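Local coordinates for monoglyceride lipase (Saccharomyces cerevisiae, PDB 4ZWN), which hydrolyses monoacylglycerols to free fatty acids and glycerol, preferring monounsaturated ones, and also takes part in the breakdown of fatty acid ethyl esters, at residues 120-125 and 153-159; 138-144 and 163-169; 160-164 and 259-263; 264-270 and 291-297. The protein carries 2 engineered substitutions. All coordinates share one frame; numbering follows the deposited sequence.

Contact 1 of 4, residues 120-125 and 153-159; sequences LEHFVE and YACQGKH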
# COMPACT_ATOMS: atom_id res chain seq x y z
N LEU A 120 -8.77 -7.97 -4.95
CA LEU A 120 -7.33 -8.05 -5.17
C LEU A 120 -6.98 -9.22 -6.09
O LEU A 120 -6.18 -9.06 -7.01
CB LEU A 120 -6.59 -8.19 -3.84
CG LEU A 120 -5.06 -8.24 -3.91
CD1 LEU A 120 -4.52 -7.04 -4.68
CD2 LEU A 120 -4.47 -8.29 -2.52
N GLU A 121 -7.58 -10.38 -5.86
CA GLU A 121 -7.32 -11.55 -6.68
C GLU A 121 -7.67 -11.29 -8.14
O GLU A 121 -6.99 -11.77 -9.05
CB GLU A 121 -8.11 -12.77 -6.18
CG GLU A 121 -7.73 -13.25 -4.78
CD GLU A 121 -6.39 -13.98 -4.74
OE1 GLU A 121 -5.70 -14.06 -5.78
OE2 GLU A 121 -6.04 -14.49 -3.66
N HIS A 122 -8.72 -10.50 -8.36
CA HIS A 122 -9.15 -10.16 -9.72
C HIS A 122 -8.08 -9.37 -10.47
O HIS A 122 -7.82 -9.64 -11.65
CB HIS A 122 -10.45 -9.35 -9.69
CG HIS A 122 -10.81 -8.76 -11.01
ND1 HIS A 122 -11.41 -9.50 -12.01
CD2 HIS A 122 -10.64 -7.52 -11.52
CE1 HIS A 122 -11.60 -8.73 -13.07
NE2 HIS A 122 -11.15 -7.52 -12.80
N PHE A 123 -7.48 -8.40 -9.80
CA PHE A 123 -6.50 -7.53 -10.44
C PHE A 123 -5.11 -8.15 -10.46
O PHE A 123 -4.27 -7.78 -11.27
CB PHE A 123 -6.45 -6.17 -9.74
CG PHE A 123 -7.66 -5.32 -9.99
CD1 PHE A 123 -7.81 -4.65 -11.20
CD2 PHE A 123 -8.66 -5.21 -9.04
CE1 PHE A 123 -8.92 -3.88 -11.44
CE2 PHE A 123 -9.77 -4.43 -9.27
CZ PHE A 123 -9.91 -3.76 -10.48
N VAL A 124 -4.88 -9.11 -9.57
CA VAL A 124 -3.66 -9.89 -9.61
C VAL A 124 -3.66 -10.74 -10.87
O VAL A 124 -2.69 -10.75 -11.63
CB VAL A 124 -3.50 -10.79 -8.36
CG1 VAL A 124 -2.50 -11.90 -8.62
CG2 VAL A 124 -3.09 -9.97 -7.16
N GLU A 125 -4.76 -11.45 -11.10
CA GLU A 125 -4.89 -12.32 -12.26
C GLU A 125 -4.88 -11.54 -13.57
O GLU A 125 -4.41 -12.05 -14.59
CB GLU A 125 -6.17 -13.15 -12.16
CG GLU A 125 -6.16 -14.13 -11.01
CD GLU A 125 -7.48 -14.84 -10.84
OE1 GLU A 125 -8.44 -14.46 -11.55
OE2 GLU A 125 -7.56 -15.76 -10.01
N TYR A 153 -1.46 -11.14 1.88
CA TYR A 153 -1.62 -11.84 0.61
C TYR A 153 -0.51 -12.87 0.44
O TYR A 153 -0.74 -13.96 -0.09
CB TYR A 153 -1.63 -10.87 -0.57
CG TYR A 153 -2.01 -11.54 -1.88
CD1 TYR A 153 -3.34 -11.64 -2.27
CD2 TYR A 153 -1.04 -12.10 -2.71
CE1 TYR A 153 -3.70 -12.26 -3.46
CE2 TYR A 153 -1.39 -12.72 -3.90
CZ TYR A 153 -2.72 -12.79 -4.27
OH TYR A 153 -3.06 -13.41 -5.45
N ALA A 154 0.68 -12.53 0.91
CA ALA A 154 1.82 -13.45 0.88
C ALA A 154 1.55 -14.72 1.70
O ALA A 154 2.21 -15.74 1.50
CB ALA A 154 3.07 -12.76 1.37
N CYS A 155 0.59 -14.65 2.61
CA CYS A 155 0.25 -15.79 3.45
C CYS A 155 -1.00 -16.52 2.96
O CYS A 155 -1.14 -17.73 3.15
CB CYS A 155 0.06 -15.36 4.90
SG CYS A 155 1.50 -14.58 5.66
N GLN A 156 -1.91 -15.78 2.33
CA GLN A 156 -3.23 -16.32 2.03
C GLN A 156 -3.64 -16.19 0.56
O GLN A 156 -4.66 -16.75 0.16
CB GLN A 156 -4.28 -15.62 2.90
CG GLN A 156 -4.59 -14.20 2.46
CD GLN A 156 -5.56 -13.50 3.39
OE1 GLN A 156 -5.21 -13.16 4.52
NE2 GLN A 156 -6.78 -13.30 2.93
N GLY A 157 -2.85 -15.47 -0.22
CA GLY A 157 -3.18 -15.22 -1.61
C GLY A 157 -3.25 -16.47 -2.47
O GLY A 157 -2.47 -17.40 -2.29
N LYS A 158 -4.20 -16.49 -3.41
CA LYS A 158 -4.35 -17.62 -4.32
C LYS A 158 -3.13 -17.78 -5.20
O LYS A 158 -2.78 -18.90 -5.59
CB LYS A 158 -5.59 -17.44 -5.18
CG LYS A 158 -6.75 -18.33 -4.80
CD LYS A 158 -7.93 -18.08 -5.72
CE LYS A 158 -7.52 -18.26 -7.17
NZ LYS A 158 -8.55 -17.71 -8.10
N HIS A 159 -2.49 -16.67 -5.52
CA HIS A 159 -1.31 -16.68 -6.37
C HIS A 159 -0.09 -16.18 -5.62
O HIS A 159 0.79 -15.53 -6.19
CB HIS A 159 -1.55 -15.85 -7.63
CG HIS A 159 -2.81 -16.21 -8.35
ND1 HIS A 159 -2.86 -17.20 -9.30
CD2 HIS A 159 -4.07 -15.71 -8.25
CE1 HIS A 159 -4.10 -17.30 -9.76
NE2 HIS A 159 -4.85 -16.41 -9.14

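Contact 2 of 4, residues 138-144 and 163-169; sequences LFMWGHS and ISGYIGS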
# COMPACT_ATOMS: atom_id res chain seq x y z
N LEU A 138 5.93 -10.12 -11.70
CA LEU A 138 4.96 -9.26 -11.05
C LEU A 138 5.24 -9.14 -9.56
O LEU A 138 5.21 -10.13 -8.83
CB LEU A 138 3.54 -9.79 -11.26
CG LEU A 138 2.42 -8.96 -10.62
CD1 LEU A 138 2.36 -7.57 -11.24
CD2 LEU A 138 1.08 -9.67 -10.76
N PHE A 139 5.53 -7.92 -9.11
CA PHE A 139 5.80 -7.65 -7.71
C PHE A 139 4.61 -6.98 -7.05
O PHE A 139 3.79 -6.35 -7.72
CB PHE A 139 7.06 -6.79 -7.55
CG PHE A 139 8.32 -7.46 -8.00
CD1 PHE A 139 8.74 -7.38 -9.32
CD2 PHE A 139 9.10 -8.18 -7.10
CE1 PHE A 139 9.90 -8.00 -9.74
CE2 PHE A 139 10.26 -8.80 -7.51
CZ PHE A 139 10.67 -8.71 -8.83
N MET A 140 4.50 -7.11 -5.73
CA MET A 140 3.39 -6.53 -4.99
C MET A 140 3.88 -5.54 -3.93
O MET A 140 4.74 -5.86 -3.12
CB MET A 140 2.55 -7.64 -4.34
CG MET A 140 1.35 -7.13 -3.55
SD MET A 140 0.27 -8.46 -2.96
CE MET A 140 -0.37 -9.08 -4.51
N TRP A 141 3.31 -4.34 -3.96
CA TRP A 141 3.69 -3.25 -3.07
C TRP A 141 2.46 -2.72 -2.35
O TRP A 141 1.38 -2.64 -2.94
CB TRP A 141 4.37 -2.14 -3.86
CG TRP A 141 4.72 -0.89 -3.09
CD1 TRP A 141 5.93 -0.58 -2.55
CD2 TRP A 141 3.86 0.22 -2.80
NE1 TRP A 141 5.88 0.65 -1.93
CE2 TRP A 141 4.62 1.16 -2.07
CE3 TRP A 141 2.52 0.51 -3.08
CZ2 TRP A 141 4.08 2.37 -1.62
CZ3 TRP A 141 1.99 1.71 -2.63
CH2 TRP A 141 2.77 2.62 -1.91
N GLY A 142 2.61 -2.36 -1.08
CA GLY A 142 1.51 -1.82 -0.32
C GLY A 142 1.97 -0.85 0.75
O GLY A 142 3.01 -1.05 1.37
N HIS A 143 1.19 0.21 0.96
CA HIS A 143 1.50 1.17 2.01
C HIS A 143 0.45 1.15 3.12
O HIS A 143 -0.75 1.13 2.85
CB HIS A 143 1.61 2.58 1.44
CG HIS A 143 1.73 3.64 2.49
ND1 HIS A 143 2.84 3.76 3.29
CD2 HIS A 143 0.86 4.60 2.89
CE1 HIS A 143 2.66 4.77 4.14
NE2 HIS A 143 1.47 5.29 3.91
N SER A 144 0.92 1.17 4.36
CA SER A 144 0.05 1.19 5.55
C SER A 144 -0.99 0.08 5.42
O SER A 144 -0.65 -1.10 5.42
CB SER A 144 -0.62 2.56 5.67
OG SER A 144 -1.19 2.72 6.96
N ILE A 163 3.77 -14.55 -7.18
CA ILE A 163 4.30 -13.20 -7.00
C ILE A 163 5.81 -13.27 -6.82
O ILE A 163 6.32 -14.08 -6.04
CB ILE A 163 3.66 -12.48 -5.80
CG1 ILE A 163 2.14 -12.46 -5.95
CG2 ILE A 163 4.19 -11.06 -5.67
CD1 ILE A 163 1.66 -11.78 -7.21
N SER A 164 6.53 -12.42 -7.55
CA SER A 164 7.99 -12.49 -7.58
C SER A 164 8.63 -11.86 -6.35
O SER A 164 9.78 -12.15 -6.03
CB SER A 164 8.52 -11.81 -8.84
OG SER A 164 8.20 -12.58 -9.99
N GLY A 165 7.89 -10.99 -5.66
CA GLY A 165 8.41 -10.35 -4.47
C GLY A 165 7.38 -9.46 -3.79
O GLY A 165 6.45 -8.97 -4.42
N TYR A 166 7.57 -9.25 -2.49
CA TYR A 166 6.64 -8.44 -1.71
C TYR A 166 7.35 -7.25 -1.08
O TYR A 166 8.42 -7.39 -0.49
CB TYR A 166 5.97 -9.28 -0.63
CG TYR A 166 5.11 -10.40 -1.17
CD1 TYR A 166 5.66 -11.65 -1.46
CD2 TYR A 166 3.76 -10.21 -1.41
CE1 TYR A 166 4.88 -12.67 -1.96
CE2 TYR A 166 2.97 -11.23 -1.91
CZ TYR A 166 3.53 -12.46 -2.18
OH TYR A 166 2.76 -13.48 -2.68
N ILE A 167 6.74 -6.08 -1.21
CA ILE A 167 7.28 -4.86 -0.63
C ILE A 167 6.25 -4.20 0.28
O ILE A 167 5.12 -3.92 -0.14
CB ILE A 167 7.71 -3.86 -1.71
CG1 ILE A 167 8.66 -4.54 -2.70
CG2 ILE A 167 8.33 -2.63 -1.07
CD1 ILE A 167 8.94 -3.72 -3.93
N GLY A 168 6.63 -3.96 1.53
CA GLY A 168 5.77 -3.28 2.47
C GLY A 168 6.27 -1.88 2.80
O GLY A 168 7.45 -1.69 3.08
N SER A 169 5.37 -0.91 2.74
CA SER A 169 5.69 0.47 3.10
C SER A 169 4.98 0.84 4.39
O SER A 169 3.78 1.12 4.38
CB SER A 169 5.29 1.43 1.98
OG SER A 169 5.38 2.78 2.42

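Contact 3 of 4, residues 160-164 and 259-263; sequences KNEIS and AKDKP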
# COMPACT_ATOMS: atom_id res chain seq x y z
N LYS A 160 -0.03 -16.48 -4.32
CA LYS A 160 1.07 -16.03 -3.47
C LYS A 160 2.42 -16.61 -3.90
O LYS A 160 3.46 -15.98 -3.69
CB LYS A 160 0.79 -16.38 -2.01
CG LYS A 160 0.71 -17.87 -1.70
CD LYS A 160 0.46 -18.10 -0.22
CE LYS A 160 0.34 -19.58 0.10
NZ LYS A 160 0.05 -19.80 1.55
N ASN A 161 2.41 -17.79 -4.50
CA ASN A 161 3.65 -18.43 -4.94
C ASN A 161 4.06 -17.98 -6.34
O ASN A 161 5.11 -18.37 -6.84
CB ASN A 161 3.51 -19.96 -4.90
CG ASN A 161 3.27 -20.49 -3.50
OD1 ASN A 161 2.23 -21.08 -3.22
ND2 ASN A 161 4.24 -20.28 -2.61
N GLU A 162 3.22 -17.17 -6.96
CA GLU A 162 3.48 -16.68 -8.31
C GLU A 162 4.00 -15.24 -8.29
O GLU A 162 4.59 -14.77 -9.26
CB GLU A 162 2.22 -16.79 -9.16
CG GLU A 162 1.64 -18.19 -9.21
CD GLU A 162 0.28 -18.25 -9.87
OE1 GLU A 162 0.13 -17.66 -10.96
OE2 GLU A 162 -0.63 -18.88 -9.29
N ILE A 163 3.77 -14.55 -7.18
CA ILE A 163 4.30 -13.20 -7.00
C ILE A 163 5.81 -13.27 -6.82
O ILE A 163 6.32 -14.08 -6.04
CB ILE A 163 3.66 -12.48 -5.80
CG1 ILE A 163 2.14 -12.46 -5.95
CG2 ILE A 163 4.19 -11.06 -5.67
CD1 ILE A 163 1.66 -11.78 -7.21
N SER A 164 6.53 -12.42 -7.55
CA SER A 164 7.99 -12.49 -7.58
C SER A 164 8.63 -11.86 -6.35
O SER A 164 9.78 -12.15 -6.03
CB SER A 164 8.52 -11.81 -8.84
OG SER A 164 8.20 -12.58 -9.99
N ALA A 259 4.43 -17.69 1.78
CA ALA A 259 4.91 -18.30 0.54
C ALA A 259 6.39 -18.61 0.62
O ALA A 259 7.21 -17.71 0.81
CB ALA A 259 4.61 -17.39 -0.65
N LYS A 260 6.72 -19.89 0.49
CA LYS A 260 8.07 -20.40 0.76
C LYS A 260 9.17 -19.65 0.02
O LYS A 260 9.18 -19.60 -1.21
CB LYS A 260 8.14 -21.89 0.43
CG LYS A 260 9.45 -22.56 0.84
CD LYS A 260 9.32 -24.08 0.82
CE LYS A 260 10.62 -24.76 1.21
NZ LYS A 260 11.69 -24.54 0.20
N ASP A 261 10.07 -19.05 0.79
CA ASP A 261 11.28 -18.43 0.27
C ASP A 261 11.03 -17.32 -0.75
O ASP A 261 11.84 -17.08 -1.64
CB ASP A 261 12.20 -19.49 -0.35
CG ASP A 261 12.68 -20.51 0.67
OD1 ASP A 261 13.01 -20.11 1.80
OD2 ASP A 261 12.74 -21.72 0.33
N LYS A 262 9.90 -16.63 -0.62
CA LYS A 262 9.65 -15.46 -1.46
C LYS A 262 10.32 -14.24 -0.84
O LYS A 262 10.22 -14.01 0.36
CB LYS A 262 8.15 -15.21 -1.62
CG LYS A 262 7.45 -16.21 -2.53
CD LYS A 262 7.92 -16.07 -3.97
CE LYS A 262 7.16 -17.03 -4.87
NZ LYS A 262 7.56 -16.87 -6.29
N PRO A 263 11.03 -13.46 -1.67
CA PRO A 263 11.74 -12.27 -1.18
C PRO A 263 10.80 -11.23 -0.55
O PRO A 263 9.78 -10.87 -1.14
CB PRO A 263 12.42 -11.71 -2.43
CG PRO A 263 11.73 -12.35 -3.58
CD PRO A 263 11.26 -13.68 -3.11
O HOH W 1 6.98 -19.65 -2.88

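Contact 4 of 4, residues 264-270 and 291-297; sequences VIIMHGQ and DKELKLY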
# COMPACT_ATOMS: atom_id res chain seq x y z
N VAL A 264 11.15 -10.79 0.65
CA VAL A 264 10.38 -9.77 1.36
C VAL A 264 11.27 -8.60 1.73
O VAL A 264 12.43 -8.79 2.11
CB VAL A 264 9.76 -10.29 2.67
CG1 VAL A 264 8.29 -9.89 2.76
CG2 VAL A 264 9.95 -11.79 2.81
N ILE A 265 10.74 -7.39 1.62
CA ILE A 265 11.43 -6.25 2.18
C ILE A 265 10.40 -5.26 2.72
O ILE A 265 9.41 -4.95 2.06
CB ILE A 265 12.38 -5.57 1.16
CG1 ILE A 265 13.24 -4.49 1.82
CG2 ILE A 265 11.62 -5.03 -0.05
CD1 ILE A 265 14.48 -4.10 1.03
N ILE A 266 10.62 -4.80 3.94
CA ILE A 266 9.76 -3.79 4.53
C ILE A 266 10.52 -2.49 4.70
O ILE A 266 11.66 -2.49 5.21
CB ILE A 266 9.18 -4.25 5.89
CG1 ILE A 266 8.18 -5.41 5.69
CG2 ILE A 266 8.49 -3.08 6.58
CD1 ILE A 266 7.61 -5.99 6.98
N MET A 267 9.91 -1.39 4.24
CA MET A 267 10.54 -0.08 4.43
C MET A 267 9.62 0.77 5.30
O MET A 267 8.41 0.89 5.03
CB MET A 267 10.82 0.58 3.11
CG MET A 267 11.50 -0.37 2.19
SD MET A 267 11.42 -0.06 0.45
CE MET A 267 12.53 -1.36 -0.07
N HIS A 268 10.20 1.36 6.34
CA HIS A 268 9.42 1.96 7.41
C HIS A 268 10.16 3.14 8.00
O HIS A 268 11.30 3.00 8.44
CB HIS A 268 9.14 0.90 8.49
CG HIS A 268 7.95 1.19 9.35
ND1 HIS A 268 7.10 0.21 9.79
CD2 HIS A 268 7.46 2.36 9.83
CE1 HIS A 268 6.14 0.75 10.51
NE2 HIS A 268 6.33 2.06 10.55
N GLY A 269 9.50 4.29 8.06
CA GLY A 269 10.10 5.47 8.65
C GLY A 269 10.32 5.26 10.14
O GLY A 269 9.44 4.77 10.84
N GLN A 270 11.51 5.62 10.61
CA GLN A 270 11.86 5.44 12.01
C GLN A 270 10.98 6.31 12.89
O GLN A 270 10.62 5.92 14.00
CB GLN A 270 13.34 5.76 12.23
CG GLN A 270 13.81 5.54 13.66
CD GLN A 270 13.75 4.09 14.09
OE1 GLN A 270 14.54 3.26 13.63
NE2 GLN A 270 12.81 3.77 14.97
N ASP A 291 15.09 -14.87 2.02
CA ASP A 291 15.35 -13.53 1.51
C ASP A 291 14.37 -12.54 2.14
O ASP A 291 13.31 -12.26 1.58
CB ASP A 291 15.23 -13.53 -0.02
CG ASP A 291 15.82 -12.29 -0.66
OD1 ASP A 291 16.10 -11.30 0.05
OD2 ASP A 291 16.00 -12.29 -1.90
N LYS A 292 14.72 -12.02 3.31
CA LYS A 292 13.87 -11.06 4.01
C LYS A 292 14.72 -9.93 4.58
O LYS A 292 15.86 -10.14 4.96
CB LYS A 292 13.09 -11.75 5.13
CG LYS A 292 13.96 -12.37 6.21
CD LYS A 292 13.13 -13.08 7.26
CE LYS A 292 14.01 -13.61 8.39
NZ LYS A 292 13.21 -14.12 9.54
N GLU A 293 14.15 -8.73 4.65
CA GLU A 293 14.89 -7.57 5.16
C GLU A 293 13.97 -6.45 5.63
O GLU A 293 12.93 -6.18 5.02
CB GLU A 293 15.84 -7.04 4.08
CG GLU A 293 16.72 -5.89 4.54
CD GLU A 293 17.53 -5.28 3.41
OE1 GLU A 293 17.33 -5.70 2.25
OE2 GLU A 293 18.36 -4.39 3.69
N LEU A 294 14.36 -5.79 6.72
CA LEU A 294 13.70 -4.58 7.17
C LEU A 294 14.65 -3.38 7.06
O LEU A 294 15.79 -3.45 7.52
CB LEU A 294 13.22 -4.72 8.61
CG LEU A 294 12.78 -3.42 9.29
CD1 LEU A 294 11.55 -2.83 8.62
CD2 LEU A 294 12.53 -3.65 10.77
N LYS A 295 14.17 -2.31 6.44
CA LYS A 295 14.93 -1.06 6.40
C LYS A 295 14.19 0.04 7.15
O LYS A 295 13.03 0.34 6.87
CB LYS A 295 15.19 -0.63 4.95
CG LYS A 295 16.28 -1.42 4.24
CD LYS A 295 16.61 -0.82 2.88
CE LYS A 295 17.70 -1.61 2.17
NZ LYS A 295 18.95 -1.68 2.97
N LEU A 296 14.87 0.62 8.13
CA LEU A 296 14.33 1.74 8.89
C LEU A 296 15.01 3.02 8.45
O LEU A 296 16.23 3.04 8.25
CB LEU A 296 14.51 1.51 10.39
CG LEU A 296 13.75 0.32 10.98
CD1 LEU A 296 14.09 0.13 12.45
CD2 LEU A 296 12.26 0.51 10.79
N TYR A 297 14.24 4.09 8.29
CA TYR A 297 14.79 5.33 7.77
C TYR A 297 14.71 6.47 8.78
O TYR A 297 13.62 6.94 9.12
CB TYR A 297 14.08 5.72 6.47
CG TYR A 297 14.30 4.72 5.36
CD1 TYR A 297 15.34 4.88 4.45
CD2 TYR A 297 13.47 3.61 5.22
CE1 TYR A 297 15.55 3.97 3.44
CE2 TYR A 297 13.67 2.70 4.21
CZ TYR A 297 14.71 2.88 3.32
OH TYR A 297 14.92 1.97 2.31
O HOH W 2 14.42 -9.21 0.44

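Contact 1 of 4, residues 120-125 and 153-159
L120 starts the contact from helix 113-134 of the alpha/beta hydrolase fold: its CG stands anti to the backbone N (chi1 -178°), which brings CD2 to 3.5 Å from CD1 of the Y153 ring. The next residue, E121, holds the last turn of helix 145-156 and the loop that follows it with both carboxylate oxygens. Its chain bends at chi2 (-74°), laying the carboxylate beside the phenol; OE1 accepts the Y153 OH at 2.7 Å from above the carboxylate plane, while OE2 takes the K158 backbone N, also at 2.7 Å, on its syn side and nearly straight (173°). With an alanine here, the Y153 hydroxyl and the K158 amide would probably both lose their acceptor, freeing the turn after the helix to shift. V124 approaches Y153 from the opposite direction, CG2 4.1 Å from CZ, and M140 touches both side chains. E125, extended beyond CG, offers OE2 to two donors: H159 NE2 at 2.9 Å through the anti lone pair, in the plane of the imidazole, and K158 NZ at 2.9 Å in a salt bridge. The other nitrogen of H159, ND1, is bound by E162. Two carboxylates thus tie helix 113-134 to a hydroxyl at the end of helix 145-156 and to amide, imidazole and ammonium in the following loop; with a carboxylate at each ring nitrogen, H159 may be inclined to carry a proton.

Contact 2 of 4, residues 138-144 and 163-169
The nucleophile elbow of the lipase starts here: strand 138-143 runs into S144, the inferred nucleophile of the GXSXG motif, and pairs in parallel with strand 165-169. S169 closes the end next to the elbow. Its O takes the S144 N at 2.9 Å, and its OG lies at the edge of the H143 ring, hydrogen-bonded to ND1 at 2.9 Å. H143 swings its ring there, beside its own carbonyl carbon (chi1 172°). The S144 OG is bound by N275 and lies beside H302 of the inferred charge relay. Further back, M140 and G142 exchange backbone bonds with G165, I167 and S169. This is the beta-alpha-beta crossover of the alpha/beta hydrolase fold, with helix 145-156 connecting the two strands. On the sheet face that carries W141 and I167, I167 CG2 comes to 3.5 Å from W141 CD1, and M320 of helix 310-326 packs on both. M140 and Y166 lie on the other sheet face, M140 SD at the edge of the Y166 ring in a Met-aromatic contact, 4.0 Å from CE2. S164 N bonds L138 O at 2.9 Å, and S164 CB sits over one face of the F139 ring in a CH-pi contact, 3.9 Å from the centroid.

Contact 3 of 4, residues 160-164 and 259-263
K262 reaches across to the 160-164 loop and bonds two of its backbone carbonyls with one ammonium group: NZ lies 2.9 Å from N161 O and 3.1 Å from I163 O. Both oxygens are met from above their carbonyl planes, 61° and 44° out, so neither bond follows a lone pair. The contact joins two connecting loops of the alpha/beta hydrolase fold, each leading into a strand of the central, mostly parallel sheet, 165-169 and 264-269. The second loop folds as a type II beta turn from A259 to K262, closed by K262 N to A259 O. The lysine chain bends at chi2 (-67°) and is extended beyond that, which carries NZ from the turn to the two carbonyls. A water adds a second bridge, accepting from N161 ND2 at 2.8 Å and donating to K260 O, also at 2.8 Å. At the exposed corner of the turn, K260 NZ and D261 OD2 form a salt bridge within their own segment. The K160 ammonium group turns instead to the carbonyls of N257 and C155, helping to bind this loop to the ends of helices 253-257 and 145-156. Packing completes the junction: A259 CB fills the angle between K160 O and N161 ND2, 3.5 Å from each, with the aliphatic CG of K160 close by. At the sheet end of the two loops, CG of the P263 ring lies 3.1 Å from S164 O.

Contact 4 of 4, residues 264-270 and 291-297
I265 and E293 lie side by side and point the same way from neighbouring parallel strands, CD1 of the isoleucine 3.5 Å from OE1 of the glutamate. The E293 chain is extended (chi1 -176°), and its OE2 meets K295 NZ of the same strand in a 2.9 Å salt bridge. Replacing this glutamate by an alanine is likely to leave the K295 ammonium group without its partner and I265 without the chain lying along it. Further along the same face, M267 and Y297 also run together, M267 CB at the edge of the phenol ring, 3.7 Å from CE2; Y297 OH is held by D319 of helix 310-326. On the other face I266 and L294 are angled across each other, CG2 3.7 Å from CD1, under helix 277-286. H268 turns its ring away from strand 292-297 toward S280 and the carbonyl of N275, leaving CB 3.9 Å from L296 CD2. Backbone bonds run from V264 N to D291 O through to Q270 N and Y297 O, K295 N to I266 O being nearly straight (178°). This is the beta-alpha-beta unit at the edge of the alpha/beta hydrolase sheet, in which D272 of the inferred charge relay lies just beyond strand 264-269.

Following the chain, the first segment to take part is on helix 113-134; contact 1 closes the loop from it to the end of helix 145-156. Strand 138-143 lies within that loop, so contact 2, which closes on strand 165-169, crosses contact 1, and M140 touches V124 and Y153 where they meet. Contact 3 opens at 160-164, sharing I163 and S164 with contact 2, and spans some 95 residues to the loop before strand 264-269. Contact 4 then follows in series, closing the last beta-alpha-beta unit at the sheet edge. G168 bonds to I265 and M267, linking contacts 2 and 4 across adjacent strands, while the A154 to A259 backbone bond joins contacts 1 and 3.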